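Local coordinates for surface glycoprotein (Trypanosoma brucei, PDB 5KLH) that is a procyclic-stage surface antigen whose bilobed ectodomain, the part present here, is thought to act as a sensor at the parasite surface, at residues 9-21 against 208-222. Sequence-based numbering, arbitrary orientation.
Sequences DPRDNFKKAVSAF and PFIALERETMGEGEF
The Phe14 ring has Leu212 CD1 over one face, 4.1 Å from the ring centroid, and Val18 CG2 of its own helix over the opposite face, both displaced toward the rim. Its edge is turned to the neighbouring helix: Pro208 O lies in the ring plane, 3.4 Å from Phe14 CE1, and Ala211 CB sits beside Phe14 CD1. With CG anti to the backbone N (chi1 178°), the ring enters as a knob among Pro208, Ala211, Leu212 and Glu215. The Phe222 ring is likewise sandwiched. Arg11 CG stands over its centre, 3.5 Å from the centroid in a CH-pi contact, Thr216 CG2 lies over the centre of the opposite face, and the Phe14 side chain meets its edge. Farther along, Pro208 CD rests centrally on one face of the Phe21 ring, 3.4 Å from its centroid.

These contacts join the two terminal helices of the ectodomain, 12-20 and 208-215, which run antiparallel (174°) and whose axes come within 9.3 Å of each other; Ala17 and Ala211 meet through their methyl groups. Val47 of strand 36-47 and Ile53 of strand 51-63 help to back the pair against the sheet. Helix 208-215 ends in a Schellman motif, after which the chain turns back to bring Phe222 beside Phe14.

At the polar margin, Arg214 NH1 donates to Asn13 OD1 (2.8 Å) in the carbonyl plane, while Arg214 NE forms a nearly straight salt bridge to the anti lone pair of Glu215 OE2. The Asn13 amide and Glu215 carboxylate are stacked, their planes 14° apart, and the shared guanidinium probably offsets the closeness of their oxygens. A water accepts from Phe14 N and donates to Pro10 O and, at 2.8 Å, to Glu215 OE1, tying the start of helix 12-20 to the end of its partner.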
loop_
_atom_site.group_PDB
_atom_site.type_symbol
_atom_site.label_atom_id
_atom_site.label_comp_id
_atom_site.label_asym_id
_atom_site.label_seq_id
_atom_site.Cartn_x
_atom_site.Cartn_y
_atom_site.Cartn_z
ATOM N N ASP A 9 1.322 -23.724 9.752
ATOM C CA ASP A 9 0.342 -22.800 10.327
ATOM C C ASP A 9 0.456 -21.448 9.622
ATOM O O ASP A 9 1.483 -20.780 9.731
ATOM C CB ASP A 9 0.578 -22.637 11.833
ATOM C CG ASP A 9 -0.462 -21.745 12.510
ATOM O OD1 ASP A 9 -1.317 -21.149 11.815
ATOM O OD2 ASP A 9 -0.413 -21.641 13.758
ATOM N N PRO A 10 -0.605 -21.039 8.910
ATOM C CA PRO A 10 -0.619 -19.767 8.170
ATOM C C PRO A 10 -0.421 -18.528 9.051
ATOM O O PRO A 10 -0.055 -17.472 8.529
ATOM C CB PRO A 10 -2.015 -19.745 7.529
ATOM C CG PRO A 10 -2.838 -20.725 8.330
ATOM C CD PRO A 10 -1.861 -21.791 8.747
ATOM N N ARG A 11 -0.671 -18.653 10.353
ATOM C CA ARG A 11 -0.606 -17.508 11.259
ATOM C C ARG A 11 0.709 -17.456 12.034
ATOM O O ARG A 11 0.964 -16.514 12.779
ATOM C CB ARG A 11 -1.795 -17.541 12.234
ATOM C CG ARG A 11 -3.142 -17.474 11.542
ATOM C CD ARG A 11 -4.279 -17.301 12.543
ATOM N NE ARG A 11 -4.248 -18.327 13.581
ATOM C CZ ARG A 11 -5.228 -18.539 14.454
ATOM N NH1 ARG A 11 -6.326 -17.799 14.412
ATOM N NH2 ARG A 11 -5.111 -19.499 15.363
ATOM N N ASP A 12 1.553 -18.461 11.849
ATOM C CA ASP A 12 2.780 -18.564 12.635
ATOM C C ASP A 12 3.748 -17.401 12.396
ATOM O O ASP A 12 4.288 -16.829 13.353
ATOM C CB ASP A 12 3.467 -19.902 12.340
ATOM C CG ASP A 12 4.754 -20.089 13.126
ATOM O OD1 ASP A 12 4.687 -20.524 14.294
ATOM O OD2 ASP A 12 5.834 -19.815 12.563
ATOM N N ASN A 13 3.974 -17.057 11.130
ATOM C CA ASN A 13 4.836 -15.922 10.789
ATOM C C ASN A 13 4.328 -14.639 11.445
ATOM O O ASN A 13 5.108 -13.861 12.003
ATOM C CB ASN A 13 4.931 -15.755 9.263
ATOM C CG ASN A 13 5.787 -14.567 8.849
ATOM O OD1 ASN A 13 5.393 -13.415 9.037
ATOM N ND2 ASN A 13 6.951 -14.840 8.258
ATOM N N PHE A 14 3.021 -14.415 11.370
ATOM C CA PHE A 14 2.443 -13.242 12.010
ATOM C C PHE A 14 2.656 -13.246 13.524
ATOM O O PHE A 14 3.062 -12.231 14.090
ATOM C CB PHE A 14 0.959 -13.131 11.693
ATOM C CG PHE A 14 0.304 -11.971 12.361
ATOM C CD1 PHE A 14 0.650 -10.672 12.016
ATOM C CD2 PHE A 14 -0.641 -12.167 13.352
ATOM C CE1 PHE A 14 0.057 -9.594 12.638
ATOM C CE2 PHE A 14 -1.234 -11.094 13.977
ATOM C CZ PHE A 14 -0.882 -9.802 13.620
ATOM N N LYS A 15 2.387 -14.380 14.178
ATOM C CA LYS A 15 2.586 -14.486 15.626
ATOM C C LYS A 15 4.028 -14.211 16.025
ATOM O O LYS A 15 4.290 -13.572 17.046
ATOM C CB LYS A 15 2.155 -15.877 16.134
ATOM C CG LYS A 15 0.657 -16.075 16.121
ATOM C CD LYS A 15 0.239 -17.549 16.347
ATOM C CE LYS A 15 0.742 -18.094 17.670
ATOM N NZ LYS A 15 0.286 -19.499 17.878
ATOM N N LYS A 16 4.974 -14.676 15.216
ATOM C CA LYS A 16 6.361 -14.459 15.544
ATOM C C LYS A 16 6.701 -12.974 15.463
ATOM O O LYS A 16 7.451 -12.472 16.286
ATOM C CB LYS A 16 7.255 -15.307 14.634
ATOM C CG LYS A 16 7.204 -16.787 15.027
ATOM C CD LYS A 16 7.918 -17.693 14.033
ATOM C CE LYS A 16 8.109 -19.092 14.617
ATOM N NZ LYS A 16 8.562 -20.071 13.589
ATOM N N ALA A 17 6.119 -12.281 14.488
ATOM C CA ALA A 17 6.328 -10.842 14.342
ATOM C C ALA A 17 5.760 -10.083 15.541
ATOM O O ALA A 17 6.375 -9.139 16.044
ATOM C CB ALA A 17 5.693 -10.336 13.041
ATOM N N VAL A 18 4.593 -10.509 16.002
ATOM C CA VAL A 18 3.953 -9.876 17.147
ATOM C C VAL A 18 4.827 -10.041 18.391
ATOM O O VAL A 18 5.041 -9.096 19.143
ATOM C CB VAL A 18 2.557 -10.473 17.376
ATOM C CG1 VAL A 18 1.970 -9.992 18.694
ATOM C CG2 VAL A 18 1.642 -10.089 16.225
ATOM N N SER A 19 5.352 -11.248 18.578
ATOM C CA SER A 19 6.217 -11.540 19.720
ATOM C C SER A 19 7.509 -10.742 19.702
ATOM O O SER A 19 8.013 -10.337 20.751
ATOM C CB SER A 19 6.548 -13.027 19.763
ATOM O OG SER A 19 5.361 -13.780 19.899
ATOM N N ALA A 20 8.049 -10.537 18.506
ATOM C CA ALA A 20 9.300 -9.801 18.333
ATOM C C ALA A 20 9.146 -8.278 18.389
ATOM O O ALA A 20 10.142 -7.570 18.536
ATOM C CB ALA A 20 9.942 -10.194 17.022
ATOM N N PHE A 21 7.911 -7.781 18.278
ATOM C CA PHE A 21 7.659 -6.343 18.195
ATOM C C PHE A 21 7.980 -5.645 19.511
ATOM O O PHE A 21 7.417 -5.977 20.562
ATOM C CB PHE A 21 6.197 -6.088 17.790
ATOM C CG PHE A 21 5.817 -4.629 17.669
ATOM C CD1 PHE A 21 6.532 -3.762 16.850
ATOM C CD2 PHE A 21 4.701 -4.144 18.339
ATOM C CE1 PHE A 21 6.146 -2.425 16.724
ATOM C CE2 PHE A 21 4.312 -2.817 18.219
ATOM C CZ PHE A 21 5.035 -1.956 17.421
ATOM N N PRO A 208 3.201 -4.895 13.761
ATOM C CA PRO A 208 2.218 -5.928 13.431
ATOM C C PRO A 208 1.236 -5.496 12.338
ATOM O O PRO A 208 0.653 -6.346 11.666
ATOM C CB PRO A 208 1.494 -6.140 14.766
ATOM C CG PRO A 208 2.562 -5.873 15.792
ATOM C CD PRO A 208 3.285 -4.660 15.215
ATOM N N PHE A 209 1.038 -4.192 12.167
ATOM C CA PHE A 209 0.184 -3.722 11.074
ATOM C C PHE A 209 0.755 -4.190 9.726
ATOM O O PHE A 209 0.016 -4.667 8.854
ATOM C CB PHE A 209 0.058 -2.188 11.112
ATOM C CG PHE A 209 -0.797 -1.604 10.007
ATOM C CD1 PHE A 209 -0.234 -1.238 8.799
ATOM C CD2 PHE A 209 -2.148 -1.383 10.202
ATOM C CE1 PHE A 209 -1.004 -0.699 7.786
ATOM C CE2 PHE A 209 -2.926 -0.838 9.193
ATOM C CZ PHE A 209 -2.348 -0.494 7.984
ATOM N N ILE A 210 2.065 -4.047 9.561
ATOM C CA ILE A 210 2.715 -4.444 8.313
ATOM C C ILE A 210 2.739 -5.972 8.208
ATOM O O ILE A 210 2.419 -6.529 7.156
ATOM C CB ILE A 210 4.127 -3.857 8.217
ATOM C CG1 ILE A 210 4.037 -2.345 7.989
ATOM C CG2 ILE A 210 4.921 -4.549 7.116
ATOM C CD1 ILE A 210 5.373 -1.619 8.051
ATOM N N ALA A 211 3.073 -6.651 9.307
ATOM C CA ALA A 211 3.032 -8.117 9.326
ATOM C C ALA A 211 1.656 -8.676 8.956
ATOM O O ALA A 211 1.559 -9.636 8.184
ATOM C CB ALA A 211 3.467 -8.636 10.682
ATOM N N LEU A 212 0.590 -8.081 9.494
ATOM C CA LEU A 212 -0.758 -8.509 9.163
ATOM C C LEU A 212 -1.067 -8.267 7.686
ATOM O O LEU A 212 -1.631 -9.143 7.021
ATOM C CB LEU A 212 -1.775 -7.793 10.059
ATOM C CG LEU A 212 -3.216 -8.284 10.007
ATOM C CD1 LEU A 212 -3.279 -9.747 10.462
ATOM C CD2 LEU A 212 -4.103 -7.407 10.877
ATOM N N GLU A 213 -0.680 -7.097 7.172
ATOM C CA GLU A 213 -0.882 -6.773 5.765
ATOM C C GLU A 213 -0.219 -7.824 4.899
ATOM O O GLU A 213 -0.789 -8.286 3.915
ATOM C CB GLU A 213 -0.299 -5.390 5.423
ATOM C CG GLU A 213 -1.145 -4.226 5.887
ATOM C CD GLU A 213 -2.438 -4.078 5.097
ATOM O OE1 GLU A 213 -2.392 -3.980 3.853
ATOM O OE2 GLU A 213 -3.525 -4.060 5.716
ATOM N N ARG A 214 0.995 -8.193 5.281
ATOM C CA ARG A 214 1.766 -9.163 4.509
ATOM C C ARG A 214 1.145 -10.544 4.558
ATOM O O ARG A 214 0.886 -11.158 3.518
ATOM C CB ARG A 214 3.204 -9.247 5.016
ATOM C CG ARG A 214 4.058 -10.218 4.209
ATOM C CD ARG A 214 5.460 -10.333 4.767
ATOM N NE ARG A 214 5.441 -10.830 6.140
ATOM C CZ ARG A 214 5.864 -10.149 7.195
ATOM N NH1 ARG A 214 5.785 -10.699 8.400
ATOM N NH2 ARG A 214 6.373 -8.927 7.056
ATOM N N GLU A 215 0.910 -11.028 5.773
ATOM C CA GLU A 215 0.538 -12.429 5.967
ATOM C C GLU A 215 -0.917 -12.712 5.604
ATOM O O GLU A 215 -1.300 -13.872 5.436
ATOM C CB GLU A 215 0.808 -12.853 7.407
ATOM C CG GLU A 215 2.260 -12.809 7.807
ATOM C CD GLU A 215 3.117 -13.766 6.994
ATOM O OE1 GLU A 215 2.757 -14.958 6.888
ATOM O OE2 GLU A 215 4.154 -13.326 6.458
ATOM N N THR A 216 -1.716 -11.662 5.470
ATOM C CA THR A 216 -3.088 -11.809 5.001
ATOM C C THR A 216 -3.296 -11.261 3.597
ATOM O O THR A 216 -4.435 -11.130 3.147
ATOM C CB THR A 216 -4.085 -11.099 5.923
ATOM O OG1 THR A 216 -3.923 -9.679 5.801
ATOM C CG2 THR A 216 -3.875 -11.534 7.377
ATOM N N MET A 217 -2.201 -10.922 2.922
ATOM C CA MET A 217 -2.272 -10.319 1.591
ATOM C C MET A 217 -3.288 -9.180 1.476
ATOM O O MET A 217 -4.080 -9.131 0.529
ATOM C CB MET A 217 -2.580 -11.399 0.543
ATOM C CG MET A 217 -1.514 -12.452 0.477
ATOM S SD MET A 217 -1.727 -13.579 -0.910
ATOM C CE MET A 217 -3.092 -14.575 -0.316
ATOM N N GLY A 218 -3.252 -8.259 2.438
ATOM C CA GLY A 218 -4.056 -7.055 2.371
ATOM C C GLY A 218 -5.475 -7.209 2.877
ATOM O O GLY A 218 -6.202 -6.221 3.001
ATOM N N GLU A 219 -5.872 -8.446 3.168
ATOM C CA GLU A 219 -7.257 -8.717 3.559
ATOM C C GLU A 219 -7.537 -8.301 4.999
ATOM O O GLU A 219 -8.667 -7.949 5.335
ATOM C CB GLU A 219 -7.593 -10.202 3.368
ATOM C CG GLU A 219 -7.385 -10.731 1.955
ATOM C CD GLU A 219 -8.395 -10.201 0.957
ATOM O OE1 GLU A 219 -9.481 -9.743 1.376
ATOM O OE2 GLU A 219 -8.093 -10.248 -0.257
ATOM N N GLY A 220 -6.520 -8.354 5.852
ATOM C CA GLY A 220 -6.675 -7.923 7.232
ATOM C C GLY A 220 -7.094 -9.050 8.151
ATOM O O GLY A 220 -7.191 -8.880 9.370
ATOM N N GLU A 221 -7.353 -10.210 7.558
ATOM C CA GLU A 221 -7.701 -11.397 8.323
ATOM C C GLU A 221 -7.243 -12.641 7.589
ATOM O O GLU A 221 -7.047 -12.614 6.375
ATOM C CB GLU A 221 -9.210 -11.443 8.581
ATOM C CG GLU A 221 -10.052 -11.200 7.346
ATOM C CD GLU A 221 -11.462 -10.769 7.688
ATOM O OE1 GLU A 221 -12.262 -11.631 8.119
ATOM O OE2 GLU A 221 -11.767 -9.566 7.529
ATOM N N PHE A 222 -7.068 -13.727 8.328
ATOM C CA PHE A 222 -6.664 -14.985 7.721
ATOM C C PHE A 222 -7.895 -15.732 7.198
ATOM O O PHE A 222 -9.028 -15.334 7.481
ATOM C CB PHE A 222 -5.876 -15.815 8.728
ATOM C CG PHE A 222 -4.602 -15.147 9.189
ATOM C CD1 PHE A 222 -3.412 -15.334 8.499
ATOM C CD2 PHE A 222 -4.597 -14.314 10.300
ATOM C CE1 PHE A 222 -2.247 -14.716 8.914
ATOM C CE2 PHE A 222 -3.428 -13.694 10.723
ATOM C CZ PHE A 222 -2.252 -13.895 10.024
HETATM O O HOH W 1 1.560 -15.660 9.362
HETATM O O HOH W 2 0.013 -16.879 6.054
#